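Local coordinates for protein dual function macrocyclase-peptidase POPB (Galerina marginata, PDB 5N4B) that cleaves peptide bonds after proline and closes the released peptide into a macrocycle during biosynthesis of the amanitin toxins, at residues A375-N380 with E384-S389; S509-T514 with D714-I719; D607-H612 with E631-I636. The protein carries 1 engineered substitution. All coordinates share one frame; numbering follows the deposited sequence. Where two conformers were deposited one is given.

Interaction 1: A375-N380 with E384-S389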
loop_
_atom_site.group_PDB
_atom_site.type_symbol
_atom_site.label_atom_id
_atom_site.label_comp_id
_atom_site.label_asym_id
_atom_site.label_seq_id
_atom_site.Cartn_x
_atom_site.Cartn_y
_atom_site.Cartn_z
ATOM N N ALA A 375 -2.045 16.398 14.616
ATOM C CA ALA A 375 -0.851 16.128 13.825
ATOM C C ALA A 375 -0.247 14.817 14.267
ATOM O O ALA A 375 -0.171 14.529 15.460
ATOM C CB ALA A 375 0.195 17.221 14.054
ATOM N N ILE A 376 0.218 14.035 13.297
ATOM C CA ILE A 376 1.005 12.832 13.564
ATOM C C ILE A 376 2.399 13.100 13.051
ATOM O O ILE A 376 2.583 13.442 11.868
ATOM C CB ILE A 376 0.401 11.583 12.928
ATOM C CG1 ILE A 376 -0.913 11.271 13.630
ATOM C CG2 ILE A 376 1.388 10.386 13.054
ATOM C CD1 ILE A 376 -1.681 10.211 12.933
ATOM N N TYR A 377 3.370 12.976 13.953
ATOM C CA TYR A 377 4.789 13.020 13.647
ATOM C C TYR A 377 5.348 11.620 13.714
ATOM O O TYR A 377 5.021 10.833 14.627
ATOM C CB TYR A 377 5.534 13.886 14.641
ATOM C CG TYR A 377 5.413 15.344 14.367
ATOM C CD1 TYR A 377 6.266 15.933 13.471
ATOM C CD2 TYR A 377 4.461 16.121 14.992
ATOM C CE1 TYR A 377 6.179 17.300 13.165
ATOM C CE2 TYR A 377 4.391 17.477 14.732
ATOM C CZ TYR A 377 5.237 18.034 13.803
ATOM O OH TYR A 377 5.055 19.382 13.563
ATOM N N LYS A 378 6.171 11.292 12.754
ATOM C CA LYS A 378 6.868 10.016 12.721
ATOM C C LYS A 378 8.308 10.289 13.142
ATOM O O LYS A 378 9.057 10.894 12.383
ATOM C CB LYS A 378 6.779 9.379 11.343
ATOM C CG LYS A 378 7.266 7.942 11.301
ATOM C CD LYS A 378 7.276 7.362 9.921
ATOM C CE LYS A 378 5.872 7.350 9.283
ATOM N NZ LYS A 378 4.871 6.583 10.044
ATOM N N ARG A 379 8.679 9.896 14.360
ATOM C CA ARG A 379 9.994 10.161 14.914
ATOM C C ARG A 379 10.648 8.795 15.143
ATOM O O ARG A 379 10.100 7.946 15.874
ATOM C CB ARG A 379 9.861 10.929 16.236
ATOM C CG ARG A 379 11.231 11.307 16.789
ATOM C CD ARG A 379 11.151 11.800 18.259
ATOM N NE ARG A 379 10.070 12.725 18.329
ATOM C CZ ARG A 379 10.111 13.980 17.905
ATOM N NH1 ARG A 379 11.235 14.504 17.414
ATOM N NH2 ARG A 379 8.983 14.703 17.987
ATOM N N ASN A 380 11.791 8.562 14.508
ATOM C CA ASN A 380 12.431 7.252 14.601
ATOM C C ASN A 380 11.452 6.142 14.191
ATOM O O ASN A 380 11.457 5.040 14.724
ATOM C CB ASN A 380 13.042 6.982 15.980
ATOM C CG ASN A 380 14.136 7.914 16.342
ATOM O OD1 ASN A 380 14.144 8.499 17.442
ATOM N ND2 ASN A 380 15.021 8.089 15.447
ATOM N N GLU A 384 3.720 9.708 16.756
ATOM C CA GLU A 384 3.376 10.511 17.921
ATOM C C GLU A 384 2.234 11.435 17.526
ATOM O O GLU A 384 2.248 12.022 16.438
ATOM C CB GLU A 384 4.562 11.329 18.380
ATOM C CG GLU A 384 5.819 10.502 18.593
ATOM C CD GLU A 384 7.015 11.320 19.070
ATOM O OE1 GLU A 384 6.910 12.574 19.149
ATOM O OE2 GLU A 384 8.060 10.725 19.383
ATOM N N ILE A 385 1.247 11.593 18.396
ATOM C CA ILE A 385 0.034 12.341 18.078
ATOM C C ILE A 385 -0.038 13.579 18.945
ATOM O O ILE A 385 0.080 13.486 20.167
ATOM C CB ILE A 385 -1.215 11.460 18.262
ATOM C CG1 ILE A 385 -1.073 10.120 17.500
ATOM C CG2 ILE A 385 -2.440 12.229 17.779
ATOM C CD1 ILE A 385 -0.849 8.962 18.401
ATOM N N TYR A 386 -0.308 14.734 18.327
ATOM C CA TYR A 386 -0.395 16.016 19.039
ATOM C C TYR A 386 -1.652 16.764 18.630
ATOM O O TYR A 386 -2.052 16.740 17.474
ATOM C CB TYR A 386 0.836 16.913 18.773
ATOM C CG TYR A 386 2.122 16.287 19.238
ATOM C CD1 TYR A 386 2.837 15.455 18.403
ATOM C CD2 TYR A 386 2.576 16.458 20.512
ATOM C CE1 TYR A 386 4.004 14.855 18.840
ATOM C CE2 TYR A 386 3.741 15.907 20.941
ATOM C CZ TYR A 386 4.446 15.083 20.116
ATOM O OH TYR A 386 5.589 14.471 20.602
ATOM N N LEU A 387 -2.199 17.529 19.580
ATOM C CA LEU A 387 -3.286 18.468 19.359
ATOM C C LEU A 387 -2.705 19.874 19.357
ATOM O O LEU A 387 -1.932 20.219 20.259
ATOM C CB LEU A 387 -4.335 18.306 20.461
ATOM C CG LEU A 387 -5.523 19.226 20.331
ATOM C CD1 LEU A 387 -6.370 18.891 19.104
ATOM C CD2 LEU A 387 -6.369 19.085 21.611
ATOM N N TYR A 388 -3.073 20.652 18.370
ATOM C CA TYR A 388 -2.679 22.055 18.202
ATOM C C TYR A 388 -3.898 22.964 18.194
ATOM O O TYR A 388 -4.968 22.603 17.692
ATOM C CB TYR A 388 -1.988 22.269 16.861
ATOM C CG TYR A 388 -0.570 21.768 16.797
ATOM C CD1 TYR A 388 -0.284 20.414 16.634
ATOM C CD2 TYR A 388 0.486 22.641 16.908
ATOM C CE1 TYR A 388 1.011 19.965 16.624
ATOM C CE2 TYR A 388 1.818 22.182 16.863
ATOM C CZ TYR A 388 2.041 20.845 16.704
ATOM O OH TYR A 388 3.357 20.415 16.680
ATOM N N SER A 389 -3.732 24.155 18.736
ATOM C CA SER A 389 -4.766 25.166 18.685
ATOM C C SER A 389 -4.780 25.903 17.367
ATOM O O SER A 389 -3.894 25.769 16.526
ATOM C CB SER A 389 -4.520 26.187 19.804
ATOM O OG SER A 389 -3.401 27.041 19.477
HETATM O O HOH W 1 8.797 8.244 18.501
#
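R379 and E384 meet through their charged ends, close to the turn that joins their two strands. From the backbone outward, R379 CB already lies 3.6 Å from E384 OE2. CG stands anti to the backbone N (chi1 -176°), which carries the chain out toward the glutamate, and CD of R379 passes 3.5 Å from the same OE2 of E384. A bend at chi3 then turns the edge of the guanidinium toward the carboxylate, so that NE donates to OE2 of E384 at 3.0 Å while NH2 of R379 reaches OE1 of E384 at 3.2 Å. The grip is side-on, one nitrogen to each oxygen. Both oxygens lie almost in the guanidinium plane, yet the nitrogens approach from above the carboxylate, the two planes being 41° apart. From the other face of the carboxylate, Y386 OH donates to E384 OE1 at 2.7 Å, and a water lies between OE2 and the backbone O of R379. The arginine and the tyrosine hydroxyl would be expected to favour the ionised glutamate.

The frame behind this is an antiparallel beta hairpin, the two middle strands of one four-stranded blade of the beta-propeller. A375 with Y386 and Y377 with E384 are hydrogen-bonded pairs; I376 and I385 form the non-hydrogen-bonded pair between them. On the face of the sheet that carries A375, Y377, E384 and Y386, the side chains of Y377 and Y386 cross at about a right angle, CD2 of Y377 lying 3.8 Å from CD1 of Y386. Y388 lays its CE1 3.8 Å from A375 CB and brings its OH to the edge of the Y377 ring. On the other face I376 and I385 run side by side, their CG1 atoms touching, and backbone bonds to strands 361-368 and 394-398 continue the blade beyond both.

Interaction 2: S509-T514 with D714-I719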
loop_
_atom_site.group_PDB
_atom_site.type_symbol
_atom_site.label_atom_id
_atom_site.label_comp_id
_atom_site.label_asym_id
_atom_site.label_seq_id
_atom_site.Cartn_x
_atom_site.Cartn_y
_atom_site.Cartn_z
ATOM N N SER A 509 0.520 -8.326 12.479
ATOM C CA SER A 509 0.260 -9.509 11.676
ATOM C C SER A 509 0.157 -10.724 12.582
ATOM O O SER A 509 1.185 -11.170 13.121
ATOM C CB SER A 509 1.396 -9.729 10.698
ATOM O OG SER A 509 1.212 -11.025 10.070
ATOM N N PRO A 510 -1.031 -11.296 12.791
ATOM C CA PRO A 510 -1.119 -12.486 13.640
ATOM C C PRO A 510 -0.405 -13.664 13.031
ATOM O O PRO A 510 0.086 -14.497 13.786
ATOM C CB PRO A 510 -2.636 -12.730 13.779
ATOM C CG PRO A 510 -3.203 -12.063 12.529
ATOM C CD PRO A 510 -2.343 -10.827 12.324
ATOM N N ILE A 511 -0.313 -13.749 11.708
ATOM C CA ILE A 511 0.421 -14.859 11.111
ATOM C C ILE A 511 1.904 -14.756 11.440
ATOM O O ILE A 511 2.547 -15.759 11.781
ATOM C CB ILE A 511 0.138 -14.918 9.606
ATOM C CG1 ILE A 511 -1.323 -15.428 9.399
ATOM C CG2 ILE A 511 1.199 -15.739 8.865
ATOM C CD1 ILE A 511 -1.734 -15.673 7.968
ATOM N N ILE A 512 2.503 -13.570 11.269
ATOM C CA ILE A 512 3.913 -13.430 11.602
ATOM C C ILE A 512 4.137 -13.772 13.063
ATOM O O ILE A 512 5.061 -14.532 13.386
ATOM C CB ILE A 512 4.452 -12.044 11.224
ATOM C CG1 ILE A 512 4.446 -11.938 9.696
ATOM C CG2 ILE A 512 5.855 -11.865 11.778
ATOM C CD1 ILE A 512 4.752 -10.559 9.108
ATOM N N LEU A 513 3.332 -13.232 13.981
ATOM C CA LEU A 513 3.554 -13.553 15.392
ATOM C C LEU A 513 3.426 -15.047 15.653
ATOM O O LEU A 513 4.168 -15.612 16.447
ATOM C CB LEU A 513 2.601 -12.762 16.302
ATOM C CG LEU A 513 2.777 -11.239 16.229
ATOM C CD1 LEU A 513 1.838 -10.591 17.217
ATOM C CD2 LEU A 513 4.214 -10.770 16.461
ATOM N N THR A 514 2.482 -15.702 15.002
ATOM C CA THR A 514 2.339 -17.145 15.161
ATOM C C THR A 514 3.601 -17.862 14.694
ATOM O O THR A 514 4.080 -18.777 15.366
ATOM C CB THR A 514 1.117 -17.595 14.377
ATOM O OG1 THR A 514 -0.050 -17.016 14.954
ATOM C CG2 THR A 514 0.953 -19.092 14.436
ATOM N N ASP A 714 2.129 -21.814 2.686
ATOM C CA ASP A 714 3.145 -22.242 1.714
ATOM C C ASP A 714 4.416 -21.406 1.853
ATOM O O ASP A 714 5.522 -21.949 1.859
ATOM C CB ASP A 714 2.619 -22.052 0.296
ATOM C CG ASP A 714 1.666 -23.131 -0.183
ATOM O OD1 ASP A 714 1.507 -24.138 0.494
ATOM O OD2 ASP A 714 1.068 -22.940 -1.289
ATOM N N LYS A 715 4.266 -20.092 1.947
ATOM C CA LYS A 715 5.415 -19.186 2.000
ATOM C C LYS A 715 6.239 -19.411 3.260
ATOM O O LYS A 715 7.458 -19.629 3.206
ATOM C CB LYS A 715 4.943 -17.724 1.965
ATOM C CG LYS A 715 5.961 -16.735 2.366
ATOM C CD LYS A 715 5.497 -15.327 2.031
ATOM C CE LYS A 715 4.592 -14.778 3.031
ATOM N NZ LYS A 715 4.717 -13.246 3.007
ATOM N N TRP A 716 5.572 -19.359 4.420
ATOM C CA TRP A 716 6.301 -19.464 5.677
ATOM C C TRP A 716 6.766 -20.895 5.910
ATOM O O TRP A 716 7.831 -21.117 6.500
ATOM C CB TRP A 716 5.459 -18.931 6.847
ATOM C CG TRP A 716 5.092 -17.488 6.708
ATOM C CD1 TRP A 716 3.825 -16.957 6.702
ATOM C CD2 TRP A 716 5.987 -16.385 6.522
ATOM N NE1 TRP A 716 3.888 -15.599 6.536
ATOM C CE2 TRP A 716 5.197 -15.219 6.398
ATOM C CE3 TRP A 716 7.374 -16.274 6.443
ATOM C CZ2 TRP A 716 5.751 -13.951 6.215
ATOM C CZ3 TRP A 716 7.926 -15.019 6.255
ATOM C CH2 TRP A 716 7.122 -13.873 6.150
ATOM N N GLY A 717 6.012 -21.873 5.428
ATOM C CA GLY A 717 6.478 -23.260 5.507
ATOM C C GLY A 717 7.690 -23.516 4.631
ATOM O O GLY A 717 8.626 -24.229 5.029
ATOM N N PHE A 718 7.699 -22.916 3.455
ATOM C CA PHE A 718 8.864 -23.018 2.574
ATOM C C PHE A 718 10.085 -22.449 3.265
ATOM O O PHE A 718 11.159 -23.048 3.262
ATOM C CB PHE A 718 8.591 -22.320 1.251
ATOM C CG PHE A 718 9.780 -22.306 0.307
ATOM C CD1 PHE A 718 9.927 -23.351 -0.582
ATOM C CD2 PHE A 718 10.675 -21.283 0.309
ATOM C CE1 PHE A 718 11.007 -23.412 -1.468
ATOM C CE2 PHE A 718 11.763 -21.315 -0.574
ATOM C CZ PHE A 718 11.911 -22.363 -1.455
ATOM N N ILE A 719 9.932 -21.266 3.844
ATOM C CA ILE A 719 11.037 -20.643 4.541
ATOM C C ILE A 719 11.487 -21.529 5.692
ATOM O O ILE A 719 12.684 -21.753 5.890
ATOM C CB ILE A 719 10.653 -19.234 5.008
ATOM C CG1 ILE A 719 10.621 -18.256 3.825
ATOM C CG2 ILE A 719 11.633 -18.750 6.079
ATOM C CD1 ILE A 719 9.989 -16.945 4.126
#
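I511 and I512 of helix 510-519 pack against the indole of W716 on helix 705-722, a small apolar joint between two helices of the alpha/beta-hydrolase domain, the C-terminal one among them. The approach of I511 depends on its branching. Its CG2 lies anti to the backbone N (chi1 -72°) and is the branch that meets the pyrrole part of the indole, 3.6 Å from both CD1 and NE1 of W716. I512 adds a looser touch, its CG1 4.2 Å from W716 CZ2 on the six-membered ring. The two isoleucines thus share out the length of the indole.

W716 sends its CG anti to its own carbonyl carbon (chi1 -61°), which leads the ring across to the facing helix. From within the same helix, CE of K715 lies over one face of the W716 indole, 3.3 Å above the plane and toward the rim. The NZ of that lysine goes on to a salt bridge with E602 and a hydrogen bond to N575. F76 meets the indole with its ring at about a right angle, and I493 of strand 492-495 also touches it.

At the start of helix 510-519, S509 is the N-cap: its OG accepts a nearly straight bond from I512 N. P510 O takes two donors from opposite faces of its carbonyl plane, both from T514 one turn on. One is the amide N; the other is T514 OG1, 2.8 Å from P510 O.

Interaction 3: D607-H612 with E631-I636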
loop_
_atom_site.group_PDB
_atom_site.type_symbol
_atom_site.label_atom_id
_atom_site.label_comp_id
_atom_site.label_asym_id
_atom_site.label_seq_id
_atom_site.Cartn_x
_atom_site.Cartn_y
_atom_site.Cartn_z
ATOM N N ASP A 607 13.233 -6.855 -14.290
ATOM C CA ASP A 607 13.832 -6.425 -15.556
ATOM C C ASP A 607 13.855 -4.901 -15.488
ATOM O O ASP A 607 12.888 -4.223 -15.832
ATOM C CB ASP A 607 13.063 -6.960 -16.745
ATOM C CG ASP A 607 13.694 -6.548 -18.053
ATOM O OD1 ASP A 607 14.501 -5.592 -18.078
ATOM O OD2 ASP A 607 13.355 -7.171 -19.091
ATOM N N LEU A 608 14.958 -4.346 -14.987
ATOM C CA LEU A 608 15.053 -2.897 -14.839
ATOM C C LEU A 608 15.456 -2.197 -16.139
ATOM O O LEU A 608 15.538 -0.962 -16.158
ATOM C CB LEU A 608 16.032 -2.504 -13.742
ATOM C CG LEU A 608 15.606 -2.587 -12.315
ATOM C CD1 LEU A 608 16.714 -2.008 -11.439
ATOM C CD2 LEU A 608 14.323 -1.824 -12.046
ATOM N N LEU A 609 15.694 -2.947 -17.221
ATOM C CA LEU A 609 15.893 -2.332 -18.526
ATOM C C LEU A 609 14.602 -2.110 -19.290
ATOM O O LEU A 609 14.562 -1.227 -20.146
ATOM C CB LEU A 609 16.870 -3.127 -19.399
ATOM C CG LEU A 609 18.281 -3.238 -18.856
ATOM C CD1 LEU A 609 19.132 -4.030 -19.805
ATOM C CD2 LEU A 609 18.877 -1.893 -18.599
ATOM N N LYS A 610 13.528 -2.838 -18.961
ATOM C CA LYS A 610 12.276 -2.745 -19.717
ATOM C C LYS A 610 11.063 -2.390 -18.853
ATOM O O LYS A 610 9.948 -2.358 -19.375
ATOM C CB LYS A 610 12.014 -4.050 -20.499
ATOM C CG LYS A 610 13.071 -4.415 -21.569
ATOM C CD LYS A 610 12.661 -5.655 -22.457
ATOM C CE LYS A 610 11.467 -5.363 -23.342
ATOM N NZ LYS A 610 11.166 -6.493 -24.313
ATOM N N PHE A 611 11.239 -2.083 -17.573
ATOM C CA PHE A 611 10.088 -1.874 -16.698
ATOM C C PHE A 611 9.179 -0.760 -17.214
ATOM O O PHE A 611 7.967 -0.788 -16.973
ATOM C CB PHE A 611 10.549 -1.529 -15.265
ATOM C CG PHE A 611 11.208 -0.149 -15.148
ATOM C CD1 PHE A 611 10.447 0.977 -14.965
ATOM C CD2 PHE A 611 12.582 0.009 -15.271
ATOM C CE1 PHE A 611 11.012 2.252 -14.918
ATOM C CE2 PHE A 611 13.148 1.262 -15.246
ATOM C CZ PHE A 611 12.375 2.394 -15.037
ATOM N N HIS A 612 9.745 0.243 -17.887
ATOM C CA HIS A 612 8.986 1.401 -18.325
ATOM C C HIS A 612 8.175 1.145 -19.578
ATOM O O HIS A 612 7.439 2.049 -19.995
ATOM C CB HIS A 612 9.909 2.597 -18.507
ATOM C CG HIS A 612 10.957 2.396 -19.536
ATOM N ND1 HIS A 612 11.768 1.284 -19.565
ATOM C CD2 HIS A 612 11.369 3.194 -20.552
ATOM C CE1 HIS A 612 12.598 1.371 -20.592
ATOM N NE2 HIS A 612 12.385 2.527 -21.197
ATOM N N GLU A 631 23.433 7.883 -19.642
ATOM C CA GLU A 631 24.023 8.068 -18.321
ATOM C C GLU A 631 23.271 7.265 -17.252
ATOM O O GLU A 631 23.844 6.904 -16.207
ATOM C CB GLU A 631 24.013 9.565 -17.969
ATOM C CG GLU A 631 24.923 10.444 -18.833
ATOM C CD GLU A 631 24.432 10.662 -20.281
ATOM O OE1 GLU A 631 23.199 10.623 -20.549
ATOM O OE2 GLU A 631 25.306 10.892 -21.156
ATOM N N GLU A 632 21.987 7.034 -17.475
ATOM C CA GLU A 632 21.163 6.373 -16.482
ATOM C C GLU A 632 21.208 4.864 -16.678
ATOM O O GLU A 632 21.329 4.103 -15.696
ATOM C CB GLU A 632 19.762 6.966 -16.538
ATOM C CG GLU A 632 19.772 8.494 -16.245
ATOM C CD GLU A 632 18.444 9.183 -16.224
ATOM O OE1 GLU A 632 17.396 8.528 -16.286
ATOM O OE2 GLU A 632 18.456 10.452 -16.115
ATOM N N PHE A 633 21.197 4.413 -17.948
ATOM C CA PHE A 633 21.521 3.024 -18.263
ATOM C C PHE A 633 22.751 2.566 -17.479
ATOM O O PHE A 633 22.808 1.455 -16.947
ATOM C CB PHE A 633 21.732 2.842 -19.774
ATOM C CG PHE A 633 22.133 1.459 -20.148
ATOM C CD1 PHE A 633 23.477 1.095 -20.176
ATOM C CD2 PHE A 633 21.196 0.484 -20.446
ATOM C CE1 PHE A 633 23.852 -0.176 -20.502
ATOM C CE2 PHE A 633 21.606 -0.822 -20.772
ATOM C CZ PHE A 633 22.904 -1.129 -20.780
ATOM N N ASP A 634 23.761 3.419 -17.380
ATOM C CA ASP A 634 25.015 2.991 -16.773
ATOM C C ASP A 634 24.913 2.659 -15.293
ATOM O O ASP A 634 25.723 1.872 -14.790
ATOM C CB ASP A 634 26.113 4.018 -17.008
ATOM C CG ASP A 634 26.662 3.953 -18.405
ATOM O OD1 ASP A 634 26.369 3.040 -19.216
ATOM O OD2 ASP A 634 27.435 4.881 -18.703
ATOM N N TYR A 635 23.980 3.250 -14.543
ATOM C CA TYR A 635 23.773 2.820 -13.166
ATOM C C TYR A 635 22.635 1.816 -13.010
ATOM O O TYR A 635 22.620 1.074 -12.026
ATOM C CB TYR A 635 23.613 4.011 -12.216
ATOM C CG TYR A 635 22.465 4.961 -12.444
ATOM C CD1 TYR A 635 21.156 4.614 -12.161
ATOM C CD2 TYR A 635 22.696 6.263 -12.846
ATOM C CE1 TYR A 635 20.114 5.524 -12.341
ATOM C CE2 TYR A 635 21.670 7.182 -12.986
ATOM C CZ TYR A 635 20.362 6.812 -12.721
ATOM O OH TYR A 635 19.316 7.719 -12.860
ATOM N N ILE A 636 21.726 1.742 -13.986
ATOM C CA ILE A 636 20.632 0.763 -13.950
ATOM C C ILE A 636 21.106 -0.641 -14.299
ATOM O O ILE A 636 20.769 -1.629 -13.626
ATOM C CB ILE A 636 19.500 1.190 -14.898
ATOM C CG1 ILE A 636 18.869 2.477 -14.430
ATOM C CG2 ILE A 636 18.439 0.106 -15.007
ATOM C CD1 ILE A 636 17.979 3.167 -15.519
#
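I636 and L609 carry most of this contact, whose side-chain contacts are all apolar and which joins the loop 607-612 to the last turn of helix 630-636. The methyl CG2 of I636, set anti to the backbone N by a chi1 of -65°, reaches the loop at two successive residues: it lies 3.8 Å from CB of L608 and 4.1 Å from CD2 of L609. L609 meanwhile brings CD2 against the F633 ring at a slant, 3.6 Å from F633 CE2. F633 CG stands anti to its backbone N, which brings the far end of the ring nearer to the loop than its CB direction alone would.

The polar atoms tell a different story. L608 O lies 3.3 Å from I636 CG2, buried there without a hydrogen-bonding partner. Within the loop, OD1 of D607 accepts weak bonds from the amides of L609 and K610, bent at 131° and 129°.

L608 lies about 11 Å, side chain to side chain, from A578, the engineered alanine at the charge-relay serine position. D607 forms a salt bridge to K672 of helix 668-680, F611 meets Y624 of helix 621-624 edge to face, and F633 stacks on Y637, with Y24 of strand 21-26 also against its ring and touching L609.

In the fold
Along the chain, interaction 1 closes first, within the beta-propeller, before interaction 2 opens in the alpha/beta-hydrolase domain; interaction 3 is nested in the loop of nearly 200 residues that interaction 2 closes. The centre of interaction 1 is about 33 Å from that of interaction 2 and about 39 Å from that of interaction 3; the centres of interactions 2 and 3 are about 34 Å apart. They illustrate three scales of closure: a hairpin inside one blade, a loop and short helix some twenty residues apart, and two helices that bring the C-terminal helix back beside helix 510-519. Interaction 3 lies nearest a charge-relay position, that of the engineered A578, while interactions 1 and 2 lie away from the site.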